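Local structure of endonuclease 8-like L720 (Acanthamoeba polyphaga mimivirus, 4MB7) at residues 42-47 and 99-104; 215-220 and 238-243. The protein is an endonuclease VIII-like protein of the Fpg/Nei family, built from an N-terminal beta-sandwich, a helix-two-turns-helix domain and a zinc finger. One frame throughout, in Å; residues are numbered along the deposited sequence.

Contact 1: residues 42-47 and 99-104; sequences RKWWFA and LRWYRS
Trp44 and Leu99 face each other across the interior of the N-terminal beta-sandwich, their backbones far apart, with 13.3 Å between the two CA atoms. Strand 40-47 borders one antiparallel sheet and strand 98-102 lies within the other, so the layers meet here through side chains alone. The Trp44 indole spans much of the gap: with CG beside the backbone N (chi1 -67°), its six-membered ring reaches toward the opposite sheet and touches it by its edge. There Trp44 CZ2 meets the CD1 methyl of Leu99 at 3.9 Å, close to the indole plane. The neighbouring ring atom, Trp44 CH2, approaches Trp101 CZ2 at 4.2 Å. The two indoles arrive from opposite directions with their planes only modestly inclined, yet they do not overlap and form no stack.

Each buried indole N-H is satisfied outside the contact. Trp44 NE1 bonds to Thr16 OG1, while Trp101 NE1 reaches OG1 of Thr67 on strand 63-70, a second link between the sheets. Leu99 and Trp101 are backed by Val77 and Ile75 of strand 73-78.

Beyond Trp101 the chain turns a corner at Arg103 to enter the sheet of Trp44. Across this corner Ser104 OG donates to Tyr102 O at 2.8 Å, from 49° above the carbonyl plane.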
loop_
_atom_site.group_PDB
_atom_site.type_symbol
_atom_site.label_atom_id
_atom_site.label_comp_id
_atom_site.label_asym_id
_atom_site.label_seq_id
_atom_site.Cartn_x
_atom_site.Cartn_y
_atom_site.Cartn_z
ATOM N N ARG A 42 14.523 14.986 3.173
ATOM C CA ARG A 42 13.686 16.172 3.058
ATOM C C ARG A 42 12.230 15.893 3.416
ATOM O O ARG A 42 11.599 16.682 4.118
ATOM C CB ARG A 42 13.780 16.756 1.644
ATOM C CG ARG A 42 12.855 17.940 1.387
ATOM C CD ARG A 42 13.122 19.084 2.357
ATOM N NE ARG A 42 12.211 20.206 2.139
ATOM C CZ ARG A 42 11.020 20.327 2.716
ATOM N NH1 ARG A 42 10.586 19.395 3.552
ATOM N NH2 ARG A 42 10.260 21.382 2.457
ATOM N N LYS A 43 11.703 14.768 2.940
ATOM C CA LYS A 43 10.284 14.471 3.113
ATOM C C LYS A 43 9.949 12.994 2.892
ATOM O O LYS A 43 10.532 12.336 2.031
ATOM C CB LYS A 43 9.453 15.337 2.157
ATOM C CG LYS A 43 7.950 15.248 2.362
ATOM N N TRP A 44 9.015 12.484 3.691
ATOM C CA TRP A 44 8.405 11.183 3.451
ATOM C C TRP A 44 6.957 11.397 3.030
ATOM O O TRP A 44 6.300 12.324 3.501
ATOM C CB TRP A 44 8.385 10.336 4.727
ATOM C CG TRP A 44 9.709 9.885 5.254
ATOM C CD1 TRP A 44 10.502 10.544 6.149
ATOM C CD2 TRP A 44 10.376 8.649 4.962
ATOM N NE1 TRP A 44 11.630 9.804 6.417
ATOM C CE2 TRP A 44 11.575 8.636 5.701
ATOM C CE3 TRP A 44 10.079 7.557 4.139
ATOM C CZ2 TRP A 44 12.478 7.574 5.642
ATOM C CZ3 TRP A 44 10.977 6.506 4.080
ATOM C CH2 TRP A 44 12.160 6.521 4.829
ATOM N N TRP A 45 6.459 10.538 2.148
ATOM C CA TRP A 45 5.024 10.441 1.909
ATOM C C TRP A 45 4.682 9.062 1.361
ATOM O O TRP A 45 5.573 8.294 1.002
ATOM C CB TRP A 45 4.507 11.566 0.993
ATOM C CG TRP A 45 4.877 11.454 -0.465
ATOM C CD1 TRP A 45 4.067 11.043 -1.487
ATOM C CD2 TRP A 45 6.134 11.792 -1.065
ATOM N NE1 TRP A 45 4.749 11.090 -2.682
ATOM C CE2 TRP A 45 6.018 11.546 -2.449
ATOM C CE3 TRP A 45 7.352 12.268 -0.563
ATOM C CZ2 TRP A 45 7.074 11.761 -3.337
ATOM C CZ3 TRP A 45 8.395 12.480 -1.446
ATOM C CH2 TRP A 45 8.249 12.227 -2.817
ATOM N N PHE A 46 3.395 8.740 1.327
ATOM C CA PHE A 46 2.966 7.443 0.823
ATOM C C PHE A 46 1.683 7.564 0.014
ATOM O O PHE A 46 0.880 8.470 0.231
ATOM C CB PHE A 46 2.784 6.441 1.971
ATOM C CG PHE A 46 1.536 6.663 2.785
ATOM C CD1 PHE A 46 1.532 7.558 3.843
ATOM C CD2 PHE A 46 0.370 5.967 2.495
ATOM C CE1 PHE A 46 0.383 7.764 4.592
ATOM C CE2 PHE A 46 -0.778 6.169 3.239
ATOM C CZ PHE A 46 -0.772 7.069 4.286
ATOM N N ALA A 47 1.505 6.643 -0.925
ATOM C CA ALA A 47 0.303 6.591 -1.739
ATOM C C ALA A 47 0.065 5.146 -2.136
ATOM O O ALA A 47 0.852 4.563 -2.879
ATOM C CB ALA A 47 0.457 7.466 -2.969
ATOM N N LEU A 99 17.747 2.890 9.837
ATOM C CA LEU A 99 16.587 2.382 9.117
ATOM C C LEU A 99 16.958 1.130 8.330
ATOM O O LEU A 99 17.962 1.110 7.617
ATOM C CB LEU A 99 16.033 3.451 8.172
ATOM C CG LEU A 99 15.500 4.728 8.823
ATOM C CD1 LEU A 99 15.190 5.779 7.769
ATOM C CD2 LEU A 99 14.270 4.430 9.662
ATOM N N ARG A 100 16.144 0.086 8.456
ATOM C CA ARG A 100 16.425 -1.179 7.781
ATOM C C ARG A 100 15.252 -1.658 6.927
ATOM O O ARG A 100 14.127 -1.775 7.413
ATOM C CB ARG A 100 16.822 -2.254 8.796
ATOM C CG ARG A 100 18.097 -1.932 9.564
ATOM C CD ARG A 100 18.545 -3.101 10.430
ATOM N NE ARG A 100 19.902 -2.917 10.940
ATOM C CZ ARG A 100 20.208 -2.200 12.017
ATOM N NH1 ARG A 100 19.252 -1.586 12.701
ATOM N NH2 ARG A 100 21.471 -2.089 12.407
ATOM N N TRP A 101 15.535 -1.931 5.655
ATOM C CA TRP A 101 14.540 -2.432 4.710
ATOM C C TRP A 101 14.577 -3.955 4.631
ATOM O O TRP A 101 15.643 -4.549 4.477
ATOM C CB TRP A 101 14.805 -1.861 3.311
ATOM C CG TRP A 101 14.216 -0.503 3.046
ATOM C CD1 TRP A 101 13.131 -0.222 2.264
ATOM C CD2 TRP A 101 14.688 0.759 3.542
ATOM N NE1 TRP A 101 12.894 1.130 2.250
ATOM C CE2 TRP A 101 13.834 1.755 3.027
ATOM C CE3 TRP A 101 15.745 1.141 4.377
ATOM C CZ2 TRP A 101 14.004 3.110 3.317
ATOM C CZ3 TRP A 101 15.913 2.489 4.664
ATOM C CH2 TRP A 101 15.047 3.456 4.136
ATOM N N TYR A 102 13.409 -4.586 4.723
ATOM C CA TYR A 102 13.304 -6.035 4.569
ATOM C C TYR A 102 12.242 -6.403 3.539
ATOM O O TYR A 102 11.166 -5.811 3.521
ATOM C CB TYR A 102 12.963 -6.700 5.902
ATOM C CG TYR A 102 14.031 -6.541 6.955
ATOM C CD1 TYR A 102 15.079 -7.445 7.047
ATOM C CD2 TYR A 102 13.991 -5.485 7.855
ATOM C CE1 TYR A 102 16.062 -7.302 8.011
ATOM C CE2 TYR A 102 14.969 -5.334 8.823
ATOM C CZ TYR A 102 16.002 -6.245 8.895
ATOM O OH TYR A 102 16.977 -6.098 9.856
ATOM N N ARG A 103 12.563 -7.379 2.691
ATOM C CA ARG A 103 11.619 -7.945 1.725
ATOM C C ARG A 103 10.810 -6.879 0.993
ATOM O O ARG A 103 9.581 -6.885 1.034
ATOM C CB ARG A 103 10.677 -8.933 2.418
ATOM C CG ARG A 103 11.387 -10.099 3.088
ATOM N N SER A 104 11.508 -5.955 0.346
ATOM C CA SER A 104 10.852 -4.847 -0.327
ATOM C C SER A 104 11.497 -4.556 -1.669
ATOM O O SER A 104 12.693 -4.779 -1.858
ATOM C CB SER A 104 10.900 -3.587 0.544
ATOM O OG SER A 104 10.264 -3.799 1.792
#

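Contact 2: residues 215-220 and 238-243; sequences LKKIID and ILRIYR
A water molecule sits between Lys217 and Arg240 and accepts a hydrogen bond from each. Arg240 NH1 lies 3.1 Å from the water oxygen, which occupies a position at the edge of the guanidinium and in its plane. The bond from Lys217 NZ to the same water is weak despite a length of 2.8 Å. The two cationic groups approach to 4.3 Å between Lys217 NZ and Arg240 NH1, and both are drawn to one carboxylate: Asp191, at the end of helix 182-191, takes a salt bridge from Lys217 on OD2 and another from Arg240 on OD1. The shared aspartate probably offsets the two positive charges, so that water and carboxylate together join helix 205-230 to the loop that follows it. Lys217 gets there by two successive bends, about CB-CG (-108°) and CG-CD (-58°), which bring the amine nearer the loop.

Beside this polar cluster is a lighter apolar touch. CG2 of the buried Ile218 meets CD1 of Ile238 at 4.4 Å, the CB of Ile238 being set toward the helix.

The loop backbone is fixed by Glu187, a second acid of helix 182-191: its OE1 accepts from Arg240 N, and its OE2 from the amides of Ile241 and Tyr242. The Arg240 side chain is about 9 Å from the zinc ion bound by Cys247, His251, Cys268 and Cys271. The arrangement is consistent with the junction between the helix-two-turns-helix domain and the zinc finger of Fpg/Nei-type proteins.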
loop_
_atom_site.group_PDB
_atom_site.type_symbol
_atom_site.label_atom_id
_atom_site.label_comp_id
_atom_site.label_asym_id
_atom_site.label_seq_id
_atom_site.Cartn_x
_atom_site.Cartn_y
_atom_site.Cartn_z
ATOM N N LEU A 215 -14.907 -1.024 2.799
ATOM C CA LEU A 215 -13.452 -0.957 2.693
ATOM C C LEU A 215 -12.866 -0.003 3.726
ATOM O O LEU A 215 -11.931 -0.352 4.446
ATOM C CB LEU A 215 -13.034 -0.531 1.283
ATOM C CG LEU A 215 -13.120 -1.593 0.187
ATOM C CD1 LEU A 215 -12.949 -0.958 -1.183
ATOM C CD2 LEU A 215 -12.069 -2.672 0.411
ATOM N N LYS A 216 -13.434 1.195 3.812
ATOM C CA LYS A 216 -12.924 2.188 4.749
ATOM C C LYS A 216 -13.156 1.770 6.199
ATOM O O LYS A 216 -12.328 2.055 7.067
ATOM C CB LYS A 216 -13.525 3.570 4.477
ATOM C CG LYS A 216 -12.788 4.697 5.185
ATOM C CD LYS A 216 -13.181 6.060 4.644
ATOM C CE LYS A 216 -12.310 7.155 5.243
ATOM N NZ LYS A 216 -12.705 8.510 4.767
ATOM N N LYS A 217 -14.264 1.079 6.455
ATOM C CA LYS A 217 -14.579 0.610 7.802
ATOM C C LYS A 217 -13.557 -0.411 8.294
ATOM O O LYS A 217 -13.072 -0.321 9.421
ATOM C CB LYS A 217 -15.985 0.008 7.841
ATOM C CG LYS A 217 -16.457 -0.384 9.232
ATOM C CD LYS A 217 -16.487 -1.893 9.409
ATOM C CE LYS A 217 -17.394 -2.547 8.385
ATOM N NZ LYS A 217 -17.491 -4.018 8.591
ATOM N N ILE A 218 -13.236 -1.377 7.438
ATOM C CA ILE A 218 -12.264 -2.415 7.763
ATOM C C ILE A 218 -10.862 -1.830 7.945
ATOM O O ILE A 218 -10.115 -2.247 8.833
ATOM C CB ILE A 218 -12.253 -3.518 6.684
ATOM C CG1 ILE A 218 -13.646 -4.142 6.562
ATOM C CG2 ILE A 218 -11.223 -4.587 7.011
ATOM C CD1 ILE A 218 -13.800 -5.088 5.393
ATOM N N ILE A 219 -10.512 -0.855 7.108
ATOM C CA ILE A 219 -9.242 -0.151 7.250
ATOM C C ILE A 219 -9.184 0.578 8.592
ATOM O O ILE A 219 -8.157 0.560 9.275
ATOM C CB ILE A 219 -9.011 0.840 6.092
ATOM C CG1 ILE A 219 -8.763 0.078 4.789
ATOM C CG2 ILE A 219 -7.832 1.761 6.393
ATOM C CD1 ILE A 219 -8.727 0.963 3.561
ATOM N N ASP A 220 -10.297 1.202 8.970
ATOM C CA ASP A 220 -10.405 1.870 10.266
ATOM C C ASP A 220 -10.217 0.884 11.416
ATOM O O ASP A 220 -9.541 1.188 12.399
ATOM C CB ASP A 220 -11.765 2.558 10.410
ATOM C CG ASP A 220 -11.903 3.781 9.529
ATOM O OD1 ASP A 220 -10.869 4.339 9.098
ATOM O OD2 ASP A 220 -13.056 4.191 9.275
ATOM N N ILE A 238 -11.057 -9.362 13.886
ATOM C CA ILE A 238 -11.917 -8.558 13.020
ATOM C C ILE A 238 -12.144 -9.215 11.661
ATOM O O ILE A 238 -13.051 -8.826 10.924
ATOM C CB ILE A 238 -11.343 -7.147 12.782
ATOM C CG1 ILE A 238 -10.037 -7.229 11.994
ATOM C CG2 ILE A 238 -11.145 -6.408 14.098
ATOM C CD1 ILE A 238 -9.916 -6.169 10.930
ATOM N N LEU A 239 -11.320 -10.203 11.328
ATOM C CA LEU A 239 -11.452 -10.910 10.055
ATOM C C LEU A 239 -12.619 -11.892 10.102
ATOM O O LEU A 239 -12.789 -12.615 11.082
ATOM C CB LEU A 239 -10.157 -11.643 9.706
ATOM C CG LEU A 239 -8.905 -10.773 9.570
ATOM C CD1 LEU A 239 -7.701 -11.622 9.189
ATOM C CD2 LEU A 239 -9.127 -9.661 8.554
ATOM N N ARG A 240 -13.418 -11.917 9.039
ATOM C CA ARG A 240 -14.640 -12.716 9.026
ATOM C C ARG A 240 -14.657 -13.794 7.943
ATOM O O ARG A 240 -15.383 -14.781 8.063
ATOM C CB ARG A 240 -15.869 -11.809 8.884
ATOM C CG ARG A 240 -16.113 -10.902 10.082
ATOM C CD ARG A 240 -17.002 -9.721 9.717
ATOM N NE ARG A 240 -18.345 -10.131 9.317
ATOM C CZ ARG A 240 -19.215 -9.334 8.704
ATOM N NH1 ARG A 240 -18.879 -8.085 8.408
ATOM N NH2 ARG A 240 -20.418 -9.787 8.377
ATOM N N ILE A 241 -13.869 -13.611 6.889
ATOM C CA ILE A 241 -13.900 -14.552 5.771
ATOM C C ILE A 241 -12.505 -14.969 5.294
ATOM O O ILE A 241 -12.358 -15.969 4.593
ATOM C CB ILE A 241 -14.710 -13.990 4.578
ATOM C CG1 ILE A 241 -15.235 -15.126 3.693
ATOM C CG2 ILE A 241 -13.880 -12.998 3.774
ATOM C CD1 ILE A 241 -16.199 -16.055 4.401
ATOM N N TYR A 242 -11.483 -14.211 5.682
ATOM C CA TYR A 242 -10.126 -14.490 5.215
ATOM C C TYR A 242 -9.593 -15.817 5.750
ATOM O O TYR A 242 -9.438 -15.991 6.960
ATOM C CB TYR A 242 -9.170 -13.351 5.575
ATOM C CG TYR A 242 -7.770 -13.557 5.038
ATOM C CD1 TYR A 242 -7.524 -13.543 3.671
ATOM C CD2 TYR A 242 -6.698 -13.765 5.894
ATOM C CE1 TYR A 242 -6.248 -13.732 3.172
ATOM C CE2 TYR A 242 -5.417 -13.953 5.405
ATOM C CZ TYR A 242 -5.199 -13.937 4.043
ATOM O OH TYR A 242 -3.929 -14.122 3.547
ATOM N N ARG A 243 -9.369 -16.752 4.842
ATOM C CA ARG A 243 -8.821 -18.063 5.168
ATOM C C ARG A 243 -9.688 -18.811 6.163
ATOM O O ARG A 243 -9.200 -19.586 6.961
ATOM C CB ARG A 243 -7.385 -17.935 5.671
ATOM C CG ARG A 243 -6.407 -17.720 4.534
ATOM C CD ARG A 243 -4.989 -17.470 5.005
ATOM N NE ARG A 243 -4.097 -17.339 3.862
ATOM C CZ ARG A 243 -2.780 -17.213 3.951
ATOM N NH1 ARG A 243 -2.192 -17.198 5.143
ATOM N NH2 ARG A 243 -2.054 -17.105 2.849
HETATM O O HOH W 1 -16.214 -6.552 8.702
#

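The two contacts lie on opposite sides of the chain's centre, their own centres 25 Å apart, and share no element. Contact 1 is core: all of its touching residues are buried, and it joins the two sheets of the N-terminal sandwich by apolar side chains. Contact 2 is nearer the surface, where a long helix meets an irregular loop of the C-terminal half and only Ile218 among the touching residues is buried. Its chemistry changes accordingly, to a water and an aspartate shared by basic side chains. Each buries a similarly small area, 92 and 93 Å². Threonines outside contact 1 satisfy its indole N-H groups, whereas acids outside contact 2 hold the contacting groups themselves.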